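Local coordinates for sialidase B (Streptococcus pneumoniae serotype 4, PDB 4XJW), which catalyses the release of terminal sialic acid residues from oligosaccharides, glycoproteins and glycolipids by cleaving alpha-(2->3), alpha-(2->6) and alpha-(2->8) linkages, at residues A[109-114]-A[174-179]; A[255-260]-A[431-436]; A[333-338]-A[345-350]; A[502-507]-A[514-519]. The protein carries 1 engineered substitution. One frame throughout, in Å; residues are numbered along the deposited sequence.

Contact 1: residues A[109-114]-A[174-179]; sequences VFVSDS and NKAISD
A176 rests its CB methyl on two side chains of the strand, V111 and D113. V111 meets it with one branch of its fork: CG1, anti to the backbone N (chi1 -179°), lies 3.6 Å from A176 CB. D113 meets the methyl with its CB and with the carboxylate carbon, D113 CG being 3.7 Å from A176 CB. The carbonyl oxygen of S112 is also near, S112 O lying 4.0 Å from A176 CB. At I177 the chain passes V111 again, this time with I177 O 3.9 Å from V111 CG1. The other branch of V111 faces the I177 side chain, with CG2 of V111 4.3 Å from CG1 of I177. Beyond CG1 the isoleucine runs on in extended form (chi2 170°), which carries its CD1 to a looser contact, 4.4 Å from CG1 of V109. S178 then turns away and N-caps the short helix 179-182. On its way from strand 166-173 the chain is tied to strand 32-39 by T33 OG1, which bonds both K175 O and I177 N, and it settles on strand 102-113 of the same sheet, within an N-terminal domain whose family is related to the concanavalin-like beta sandwiches. Between the two segments the contact is van der Waals packing, chiefly of aliphatic carbon, with the D113 carboxylate and two carbonyl oxygens touching only carbon; directed bonds come from outside the pair, T33 among them.

Contact 2: residues A[255-260]-A[431-436]; sequences IFAMKF and ESWEQF
W433 carries its CG anti to the carbonyl carbon (chi1 -63°), which lays one face of the indole against A257, whereas F436 places its CG between backbone N and carbonyl carbon (chi1 75°) and turns its ring toward M258 and F260. The methyl of A257 stands almost squarely over the five-membered ring of W433, with CB 3.6 Å from the centroid and only 8° off the normal, a CH-pi contact. I255 comes obliquely to the same indole, its CD1 3.7 Å from W433 CD1. That terminal methyl also abuts the backbone, 3.4 Å from E431 O. W433 lies near the end of BNR repeat 2, in the position of the Asp-box tryptophan; its NE1 bonds T241, and N428 OD1 receives the backbone N of S432 inside the turn. In the other segment A257 and M258 form a classic beta bulge facing I239, where the edge strand 255-256 turns its corner. In this way two sheets of the beta-propeller, that of strand 237-244 and that of strand 420-426, are brought together. Further along, M258 crosses F436 at about a right angle in an oblique Met-aromatic contact, SD 5.4 Å from the ring centroid. Its CE lies 4.1 Å from F436 CB. F260 and F436 also cross steeply, with F260 CZ 4.1 Å from F436 CZ, and F287 stacks on F260 while meeting F436 edge-to-face. Two waters bridge the backbones: one donates to F256 O and accepts from W433 N, the other donates to both A257 O and E434 O.

Contact 3: residues A[333-338]-A[345-350]; sequences LKLKKN and YTVREN
V347 and L335 make the apolar centre of this hairpin, V347 CG2 lying 3.6 Å from L335 CD1. With CG1 anti to the backbone N (chi1 -172°), the valine's CG2 falls anti to the carbonyl carbon, and the same methyl also reaches L333 CB at 4.0 Å; the L333 and V347 side chains run side by side and point the same way. L335 and Y345 occupy one face of the sheet as a hydrogen-bonded antiparallel pair, their CB atoms in loose contact. Further out, the K337 side chain runs obliquely past the Y345 ring, its CB 3.6 Å from Y345 CE1. The extended lysine chain follows the ring to its far end, where K337 CD is 3.6 Å from Y345 OH and a water joins K337 NZ to that hydroxyl. The backbone ladder is uneven. V347 N donates to L333 O at 2.8 Å, in the carbonyl plane, whereas L335 N meets Y345 O at 2.9 Å from 52° above the carbonyl plane. The return bond, Y345 N to L335 O, is longer at 3.3 Å and bent to 137°. K334 and T346 share the other face as a non-hydrogen-bonded pair, and their polar ends turn elsewhere: K334 NZ to a salt bridge with D321, T346 OG1 to E356, which also takes R348 NH2. The hairpin lies inside a larger antiparallel sheet. Strand 345-347 continues to strand 352-355, along its other edge strand 330-337 pairs with strands 324-327 and 413-414, and F413 meets the Y345 ring edge-to-face.

Contact 4: residues A[502-507]-A[514-519]; sequences AEAQMV and IRTFFR
The mouth of the hairpin formed by strands 504-510 and 513-518 opens into the active site, where E503, a predicted catalytic residue, meets R519, a substrate-binding arginine by similarity. Their side chains run alongside each other in a salt bridge, R519 NH1 to E503 OE2 at 2.8 Å. The oxygen lies in the guanidinium plane, but NH1 approaches from 48° above the carboxylate plane, the two flat groups being turned 64° apart. R519 is extended from CG to NE, which brings its head level with the acid. E503 OE1 bonds the hydroxyl of Y615, the probable nucleophile, while R519 NH2 lies close to R581, an arrangement consistent with the arginine cluster that receives the sialic acid carboxylate in sialidases. Behind the site, the regular antiparallel ladder of a propeller blade takes over. R519 N donates to E503 O at 3.0 Å, and Q505 and F517 exchange a pair of bonds, Q505 N to F517 O at 2.9 Å and F517 N to Q505 O at 2.8 Å. On one face A504 CB touches T516 CG2 at 3.5 Å and F518 CB at 3.6 Å. On the other, V507 CG2 comes to the edge of the F517 ring, 3.9 Å from CE2. R519 O is buried without a hydrogen-bonding partner; A502 CA approaches it at 3.4 Å in a CA-H...O contact.

In the fold
From the N terminus, contact 1 closes first, within the lectin-like domain, bringing the segment after strand 166-173 back onto strand 102-113. Contact 2 then spans 170 intervening residues, joining the sheet that starts at strand 205-213 to the one containing strand 420-426. Nested inside that long excursion is contact 3, a local hairpin in the separate antiparallel sheet inserted between strands 301-308 and 420-426; nearest atoms of the two contacts are about 8 Å apart. Contact 4 follows in series, a second local hairpin in a later propeller blade at the catalytic centre. None of the loops cross, and contacts 1 and 3 lie about 58 Å apart between centres.

Contact 1: residues A[109-114]-A[174-179]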
# COMPACT_ATOMS: atom_id res chain seq x y z
N VAL A 109 19.52 -11.75 5.73
CA VAL A 109 19.71 -12.89 6.63
C VAL A 109 18.94 -14.09 6.09
O VAL A 109 17.71 -14.03 5.96
CB VAL A 109 19.19 -12.59 8.05
CG1 VAL A 109 19.42 -13.80 8.97
CG2 VAL A 109 19.88 -11.36 8.61
N PHE A 110 19.64 -15.18 5.80
CA PHE A 110 18.98 -16.36 5.29
C PHE A 110 19.17 -17.50 6.27
O PHE A 110 20.29 -17.82 6.65
CB PHE A 110 19.53 -16.76 3.92
CG PHE A 110 18.91 -18.03 3.38
CD1 PHE A 110 17.59 -18.03 2.97
CD2 PHE A 110 19.65 -19.20 3.32
CE1 PHE A 110 17.00 -19.19 2.48
CE2 PHE A 110 19.08 -20.37 2.83
CZ PHE A 110 17.75 -20.36 2.40
N VAL A 111 18.06 -18.08 6.71
CA VAL A 111 18.10 -19.16 7.69
C VAL A 111 17.66 -20.49 7.06
O VAL A 111 16.55 -20.60 6.51
CB VAL A 111 17.23 -18.82 8.92
CG1 VAL A 111 17.31 -19.94 9.94
CG2 VAL A 111 17.68 -17.50 9.54
N SER A 112 18.53 -21.49 7.13
CA SER A 112 18.26 -22.83 6.62
C SER A 112 18.15 -23.78 7.82
O SER A 112 19.15 -24.15 8.43
CB SER A 112 19.39 -23.26 5.68
OG SER A 112 19.16 -24.52 5.10
N ASP A 113 16.91 -24.15 8.16
CA ASP A 113 16.60 -24.79 9.43
C ASP A 113 16.20 -26.25 9.24
O ASP A 113 15.07 -26.54 8.84
CB ASP A 113 15.47 -24.01 10.12
CG ASP A 113 15.21 -24.47 11.55
OD1 ASP A 113 15.75 -25.52 11.95
OD2 ASP A 113 14.46 -23.78 12.25
N SER A 114 17.12 -27.16 9.54
CA SER A 114 16.87 -28.58 9.34
C SER A 114 15.81 -29.18 10.27
O SER A 114 15.03 -30.04 9.85
CB SER A 114 18.18 -29.39 9.42
OG SER A 114 18.85 -29.23 10.66
N ASN A 174 26.92 -22.11 11.72
CA ASN A 174 26.42 -23.48 11.70
C ASN A 174 25.24 -23.68 12.66
O ASN A 174 25.24 -24.59 13.50
CB ASN A 174 27.54 -24.48 11.99
CG ASN A 174 28.49 -24.66 10.80
OD1 ASN A 174 28.06 -24.66 9.64
ND2 ASN A 174 29.77 -24.84 11.10
N LYS A 175 24.24 -22.82 12.52
CA LYS A 175 23.04 -22.89 13.31
C LYS A 175 21.95 -22.15 12.55
O LYS A 175 22.24 -21.24 11.77
CB LYS A 175 23.29 -22.22 14.66
CG LYS A 175 22.12 -22.26 15.64
CD LYS A 175 22.47 -21.49 16.91
CE LYS A 175 21.25 -21.26 17.77
NZ LYS A 175 21.54 -20.34 18.91
N ALA A 176 20.70 -22.56 12.75
CA ALA A 176 19.55 -21.76 12.31
C ALA A 176 19.23 -20.80 13.43
O ALA A 176 18.65 -21.21 14.45
CB ALA A 176 18.37 -22.65 12.02
N ILE A 177 19.61 -19.54 13.29
CA ILE A 177 19.34 -18.58 14.36
C ILE A 177 17.85 -18.24 14.44
O ILE A 177 17.15 -18.21 13.42
CB ILE A 177 20.19 -17.28 14.27
CG1 ILE A 177 19.76 -16.41 13.09
CG2 ILE A 177 21.69 -17.61 14.22
CD1 ILE A 177 20.40 -15.03 13.11
N SER A 178 17.38 -18.00 15.66
CA SER A 178 15.96 -17.75 15.90
C SER A 178 15.53 -16.40 15.36
O SER A 178 16.35 -15.51 15.12
CB SER A 178 15.67 -17.78 17.40
OG SER A 178 16.30 -16.68 18.05
N ASP A 179 14.22 -16.25 15.18
CA ASP A 179 13.64 -14.97 14.77
C ASP A 179 14.06 -13.86 15.73
O ASP A 179 14.39 -12.76 15.31
CB ASP A 179 12.11 -15.09 14.71
CG ASP A 179 11.47 -13.94 13.95
OD1 ASP A 179 11.56 -13.92 12.71
OD2 ASP A 179 10.86 -13.07 14.61

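Contact 2: residues A[255-260]-A[431-436]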
# COMPACT_ATOMS: atom_id res chain seq x y z
N ILE A 255 -4.58 2.36 14.92
CA ILE A 255 -5.97 2.13 15.33
C ILE A 255 -6.80 2.13 14.07
O ILE A 255 -6.30 2.47 12.99
CB ILE A 255 -6.50 3.21 16.30
CG1 ILE A 255 -6.50 4.61 15.65
CG2 ILE A 255 -5.69 3.18 17.58
CD1 ILE A 255 -7.24 5.68 16.46
N PHE A 256 -8.07 1.74 14.19
CA PHE A 256 -8.97 1.82 13.03
C PHE A 256 -9.75 3.12 13.02
O PHE A 256 -10.27 3.55 14.05
CB PHE A 256 -9.96 0.65 12.97
CG PHE A 256 -9.32 -0.69 12.81
CD1 PHE A 256 -8.60 -1.00 11.65
CD2 PHE A 256 -9.44 -1.66 13.79
CE1 PHE A 256 -8.01 -2.25 11.51
CE2 PHE A 256 -8.85 -2.90 13.66
CZ PHE A 256 -8.14 -3.20 12.51
N ALA A 257 -9.84 3.72 11.83
CA ALA A 257 -10.73 4.85 11.58
C ALA A 257 -12.08 4.38 11.06
O ALA A 257 -13.12 4.97 11.39
CB ALA A 257 -10.09 5.83 10.60
N MET A 258 -12.07 3.35 10.22
CA MET A 258 -13.30 2.73 9.72
C MET A 258 -13.08 1.23 9.65
O MET A 258 -12.07 0.76 9.12
CB MET A 258 -13.67 3.24 8.31
CG MET A 258 -13.99 4.73 8.25
SD MET A 258 -14.57 5.21 6.61
CE MET A 258 -14.69 6.98 6.83
N LYS A 259 -14.04 0.47 10.19
CA LYS A 259 -13.91 -0.97 10.19
C LYS A 259 -15.28 -1.63 10.13
O LYS A 259 -16.29 -1.05 10.54
CB LYS A 259 -13.19 -1.44 11.45
CG LYS A 259 -14.05 -1.30 12.69
CD LYS A 259 -13.37 -1.89 13.91
CE LYS A 259 -12.90 -3.29 13.58
NZ LYS A 259 -12.27 -3.98 14.74
N PHE A 260 -15.28 -2.85 9.60
CA PHE A 260 -16.45 -3.72 9.61
C PHE A 260 -16.06 -5.02 10.30
O PHE A 260 -14.88 -5.39 10.32
CB PHE A 260 -16.88 -4.07 8.18
CG PHE A 260 -17.67 -3.00 7.50
CD1 PHE A 260 -18.78 -2.43 8.11
CD2 PHE A 260 -17.31 -2.56 6.23
CE1 PHE A 260 -19.53 -1.45 7.45
CE2 PHE A 260 -18.05 -1.59 5.57
CZ PHE A 260 -19.15 -1.03 6.19
N GLU A 431 -6.35 10.09 17.83
CA GLU A 431 -6.27 9.12 18.93
C GLU A 431 -7.50 8.22 18.99
O GLU A 431 -7.42 7.10 19.51
CB GLU A 431 -6.02 9.83 20.27
CG GLU A 431 -4.66 10.51 20.34
CD GLU A 431 -4.62 11.65 21.34
OE1 GLU A 431 -5.39 11.60 22.32
OE2 GLU A 431 -3.82 12.60 21.14
N SER A 432 -8.62 8.71 18.47
CA SER A 432 -9.81 7.90 18.22
C SER A 432 -10.65 8.54 17.12
O SER A 432 -10.52 9.74 16.86
CB SER A 432 -10.64 7.72 19.49
OG SER A 432 -11.22 8.94 19.90
N TRP A 433 -11.52 7.74 16.50
CA TRP A 433 -12.38 8.19 15.41
C TRP A 433 -13.84 7.89 15.73
O TRP A 433 -14.15 6.86 16.33
CB TRP A 433 -11.98 7.48 14.10
CG TRP A 433 -10.60 7.81 13.65
CD1 TRP A 433 -9.46 7.10 13.92
CD2 TRP A 433 -10.19 8.96 12.89
NE1 TRP A 433 -8.37 7.72 13.33
CE2 TRP A 433 -8.80 8.86 12.70
CE3 TRP A 433 -10.88 10.04 12.32
CZ2 TRP A 433 -8.07 9.83 11.99
CZ3 TRP A 433 -10.15 11.00 11.60
CH2 TRP A 433 -8.76 10.88 11.44
N GLU A 434 -14.71 8.81 15.31
CA GLU A 434 -16.16 8.66 15.45
C GLU A 434 -16.71 7.58 14.54
O GLU A 434 -16.03 7.12 13.61
CB GLU A 434 -16.85 9.97 15.09
CG GLU A 434 -16.57 11.11 16.08
CD GLU A 434 -16.98 10.74 17.49
OE1 GLU A 434 -18.08 10.18 17.66
OE2 GLU A 434 -16.19 11.01 18.42
N GLN A 435 -17.95 7.19 14.80
CA GLN A 435 -18.65 6.30 13.87
C GLN A 435 -18.86 7.03 12.54
O GLN A 435 -19.24 8.21 12.52
CB GLN A 435 -19.98 5.83 14.45
CG GLN A 435 -19.83 4.93 15.68
CD GLN A 435 -19.03 3.67 15.40
OE1 GLN A 435 -19.12 3.09 14.31
NE2 GLN A 435 -18.22 3.25 16.37
N PHE A 436 -18.63 6.33 11.44
CA PHE A 436 -18.73 6.96 10.13
C PHE A 436 -20.17 7.33 9.75
O PHE A 436 -21.13 6.72 10.22
CB PHE A 436 -18.04 6.13 9.03
CG PHE A 436 -18.80 4.89 8.60
CD1 PHE A 436 -19.87 4.97 7.72
CD2 PHE A 436 -18.41 3.63 9.06
CE1 PHE A 436 -20.56 3.84 7.32
CE2 PHE A 436 -19.10 2.49 8.67
CZ PHE A 436 -20.17 2.60 7.80
O HOH W 1 -10.89 4.98 16.38
O HOH W 2 -15.68 5.21 11.67

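Contact 3: residues A[333-338]-A[345-350]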
# COMPACT_ATOMS: atom_id res chain seq x y z
N LEU A 333 -31.49 6.55 2.70
CA LEU A 333 -30.86 5.28 2.35
C LEU A 333 -31.91 4.21 2.11
O LEU A 333 -32.77 3.98 2.97
CB LEU A 333 -29.91 4.86 3.47
CG LEU A 333 -29.04 3.62 3.25
CD1 LEU A 333 -28.02 3.90 2.16
CD2 LEU A 333 -28.35 3.22 4.56
N LYS A 334 -31.85 3.57 0.94
CA LYS A 334 -32.80 2.52 0.58
C LYS A 334 -32.35 1.20 1.17
O LYS A 334 -31.15 0.93 1.26
CB LYS A 334 -32.94 2.40 -0.94
CG LYS A 334 -33.52 3.64 -1.60
CD LYS A 334 -33.70 3.46 -3.10
CE LYS A 334 -32.36 3.35 -3.80
NZ LYS A 334 -32.51 3.15 -5.26
N LEU A 335 -33.31 0.38 1.58
CA LEU A 335 -33.01 -0.96 2.09
C LEU A 335 -33.89 -2.02 1.45
O LEU A 335 -35.05 -1.77 1.13
CB LEU A 335 -33.19 -1.02 3.60
CG LEU A 335 -32.28 -0.17 4.49
CD1 LEU A 335 -32.73 -0.22 5.94
CD2 LEU A 335 -30.84 -0.63 4.36
N LYS A 336 -33.32 -3.20 1.28
CA LYS A 336 -34.06 -4.36 0.79
C LYS A 336 -34.14 -5.37 1.92
O LYS A 336 -33.13 -5.69 2.56
CB LYS A 336 -33.36 -4.98 -0.42
CG LYS A 336 -33.81 -6.41 -0.74
CD LYS A 336 -33.20 -6.91 -2.03
CE LYS A 336 -33.71 -6.11 -3.20
NZ LYS A 336 -33.12 -6.56 -4.50
N LYS A 337 -35.34 -5.86 2.19
CA LYS A 337 -35.52 -6.83 3.26
C LYS A 337 -35.35 -8.23 2.69
O LYS A 337 -35.70 -8.48 1.53
CB LYS A 337 -36.89 -6.67 3.91
CG LYS A 337 -36.99 -7.36 5.26
CD LYS A 337 -38.39 -7.22 5.86
CE LYS A 337 -38.46 -7.90 7.22
NZ LYS A 337 -39.84 -7.85 7.80
N ASN A 338 -34.82 -9.15 3.48
CA ASN A 338 -34.60 -10.51 3.00
C ASN A 338 -35.90 -11.14 2.52
O ASN A 338 -36.92 -11.09 3.22
CB ASN A 338 -33.95 -11.37 4.07
CG ASN A 338 -33.36 -12.66 3.51
OD1 ASN A 338 -33.14 -12.78 2.30
ND2 ASN A 338 -33.09 -13.61 4.38
N TYR A 345 -37.94 -0.29 1.36
CA TYR A 345 -37.72 0.44 2.61
C TYR A 345 -36.74 1.60 2.47
O TYR A 345 -35.89 1.62 1.57
CB TYR A 345 -37.24 -0.51 3.71
CG TYR A 345 -38.20 -1.65 3.99
CD1 TYR A 345 -38.15 -2.83 3.24
CD2 TYR A 345 -39.16 -1.55 4.99
CE1 TYR A 345 -39.03 -3.87 3.48
CE2 TYR A 345 -40.03 -2.59 5.25
CZ TYR A 345 -39.97 -3.74 4.49
OH TYR A 345 -40.84 -4.77 4.75
N THR A 346 -36.87 2.58 3.36
CA THR A 346 -35.91 3.67 3.49
C THR A 346 -35.58 3.89 4.95
O THR A 346 -36.37 3.54 5.84
CB THR A 346 -36.43 5.00 2.91
OG1 THR A 346 -37.73 5.30 3.46
CG2 THR A 346 -36.53 4.94 1.40
N VAL A 347 -34.40 4.44 5.21
CA VAL A 347 -34.02 4.84 6.55
C VAL A 347 -34.36 6.32 6.69
O VAL A 347 -33.80 7.16 5.98
CB VAL A 347 -32.52 4.64 6.82
CG1 VAL A 347 -32.21 4.89 8.27
CG2 VAL A 347 -32.08 3.24 6.44
N ARG A 348 -35.29 6.64 7.58
CA ARG A 348 -35.73 8.02 7.75
C ARG A 348 -35.08 8.68 8.96
O ARG A 348 -34.12 8.15 9.52
CB ARG A 348 -37.24 8.09 7.89
CG ARG A 348 -37.99 7.39 6.78
CD ARG A 348 -37.98 8.18 5.49
NE ARG A 348 -38.99 7.67 4.57
CZ ARG A 348 -39.71 8.42 3.76
NH1 ARG A 348 -39.54 9.74 3.74
NH2 ARG A 348 -40.62 7.86 2.96
N GLU A 349 -35.63 9.83 9.35
CA GLU A 349 -35.16 10.55 10.53
C GLU A 349 -35.19 9.66 11.77
O GLU A 349 -36.08 8.81 11.91
CB GLU A 349 -36.00 11.82 10.76
CG GLU A 349 -35.72 12.95 9.77
CD GLU A 349 -36.40 12.75 8.42
OE1 GLU A 349 -37.25 11.84 8.30
OE2 GLU A 349 -36.08 13.52 7.49
N ASN A 350 -34.22 9.85 12.65
CA ASN A 350 -34.08 9.05 13.87
C ASN A 350 -33.83 7.56 13.62
O ASN A 350 -33.97 6.74 14.53
CB ASN A 350 -35.28 9.26 14.80
CG ASN A 350 -35.34 10.65 15.38
OD1 ASN A 350 -34.32 11.22 15.76
ND2 ASN A 350 -36.54 11.21 15.46
O HOH W 3 -31.12 7.71 5.41
O HOH W 4 -40.56 -5.29 7.97

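Contact 4: residues A[502-507]-A[514-519]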
# COMPACT_ATOMS: atom_id res chain seq x y z
N ALA A 502 -9.12 8.77 -12.47
CA ALA A 502 -8.56 10.12 -12.45
C ALA A 502 -8.27 10.60 -11.04
O ALA A 502 -8.86 11.57 -10.56
CB ALA A 502 -9.49 11.09 -13.15
N GLU A 503 -7.36 9.90 -10.38
CA GLU A 503 -6.96 10.24 -9.02
C GLU A 503 -6.26 11.59 -9.01
O GLU A 503 -5.26 11.78 -9.70
CB GLU A 503 -6.05 9.14 -8.47
CG GLU A 503 -6.79 7.85 -8.14
CD GLU A 503 -5.92 6.61 -8.21
OE1 GLU A 503 -6.36 5.57 -7.67
OE2 GLU A 503 -4.81 6.67 -8.79
N ALA A 504 -6.76 12.51 -8.18
CA ALA A 504 -6.37 13.91 -8.24
C ALA A 504 -5.93 14.38 -6.87
O ALA A 504 -6.53 14.00 -5.87
CB ALA A 504 -7.53 14.75 -8.72
N GLN A 505 -4.93 15.26 -6.83
CA GLN A 505 -4.49 15.87 -5.59
C GLN A 505 -4.26 17.35 -5.84
O GLN A 505 -3.88 17.75 -6.93
CB GLN A 505 -3.22 15.18 -5.08
CG GLN A 505 -3.47 13.79 -4.46
CD GLN A 505 -4.18 13.85 -3.10
OE1 GLN A 505 -3.53 13.90 -2.05
NE2 GLN A 505 -5.51 13.83 -3.12
N MET A 506 -4.51 18.16 -4.81
CA MET A 506 -4.58 19.61 -4.95
C MET A 506 -3.49 20.32 -4.15
O MET A 506 -3.04 19.82 -3.12
CB MET A 506 -5.94 20.11 -4.46
CG MET A 506 -7.16 19.57 -5.22
SD MET A 506 -8.70 19.84 -4.33
CE MET A 506 -8.63 18.53 -3.10
N VAL A 507 -3.09 21.49 -4.63
CA VAL A 507 -2.23 22.40 -3.88
C VAL A 507 -2.80 23.80 -4.04
O VAL A 507 -3.37 24.13 -5.08
CB VAL A 507 -0.76 22.38 -4.38
CG1 VAL A 507 -0.19 20.98 -4.28
CG2 VAL A 507 -0.66 22.89 -5.81
N ILE A 514 -6.22 27.21 -6.68
CA ILE A 514 -5.93 25.80 -6.46
C ILE A 514 -5.50 25.15 -7.76
O ILE A 514 -6.18 25.28 -8.79
CB ILE A 514 -7.18 25.06 -5.97
CG1 ILE A 514 -7.75 25.71 -4.71
CG2 ILE A 514 -6.87 23.59 -5.70
CD1 ILE A 514 -9.15 25.21 -4.36
N ARG A 515 -4.36 24.46 -7.75
CA ARG A 515 -4.04 23.62 -8.89
C ARG A 515 -4.19 22.16 -8.52
O ARG A 515 -3.68 21.71 -7.49
CB ARG A 515 -2.65 23.88 -9.45
CG ARG A 515 -2.36 23.00 -10.68
CD ARG A 515 -1.42 23.65 -11.64
NE ARG A 515 -1.94 24.94 -12.07
CZ ARG A 515 -1.18 25.91 -12.54
NH1 ARG A 515 0.12 25.74 -12.65
NH2 ARG A 515 -1.73 27.07 -12.89
N THR A 516 -4.91 21.43 -9.36
CA THR A 516 -5.15 20.00 -9.17
C THR A 516 -4.33 19.21 -10.18
O THR A 516 -4.42 19.48 -11.37
CB THR A 516 -6.62 19.68 -9.37
OG1 THR A 516 -7.41 20.44 -8.45
CG2 THR A 516 -6.89 18.20 -9.15
N PHE A 517 -3.52 18.27 -9.70
CA PHE A 517 -2.76 17.37 -10.56
C PHE A 517 -3.44 16.02 -10.55
O PHE A 517 -3.83 15.52 -9.50
CB PHE A 517 -1.31 17.23 -10.06
CG PHE A 517 -0.58 18.54 -9.99
CD1 PHE A 517 0.04 19.07 -11.12
CD2 PHE A 517 -0.52 19.25 -8.81
CE1 PHE A 517 0.72 20.27 -11.06
CE2 PHE A 517 0.15 20.46 -8.74
CZ PHE A 517 0.76 20.97 -9.86
N PHE A 518 -3.62 15.41 -11.73
CA PHE A 518 -4.32 14.14 -11.76
C PHE A 518 -3.85 13.13 -12.80
O PHE A 518 -3.28 13.48 -13.82
CB PHE A 518 -5.85 14.32 -11.82
CG PHE A 518 -6.36 15.00 -13.08
CD1 PHE A 518 -6.23 16.36 -13.25
CD2 PHE A 518 -6.99 14.25 -14.07
CE1 PHE A 518 -6.71 16.99 -14.40
CE2 PHE A 518 -7.48 14.86 -15.21
CZ PHE A 518 -7.34 16.24 -15.37
N ARG A 519 -4.09 11.88 -12.46
CA ARG A 519 -3.76 10.73 -13.28
C ARG A 519 -4.69 10.66 -14.49
O ARG A 519 -5.88 10.97 -14.37
CB ARG A 519 -3.92 9.48 -12.40
CG ARG A 519 -3.82 8.15 -13.10
CD ARG A 519 -4.08 7.05 -12.07
NE ARG A 519 -4.25 5.75 -12.72
CZ ARG A 519 -4.49 4.63 -12.06
NH1 ARG A 519 -4.58 4.64 -10.74
NH2 ARG A 519 -4.64 3.49 -12.73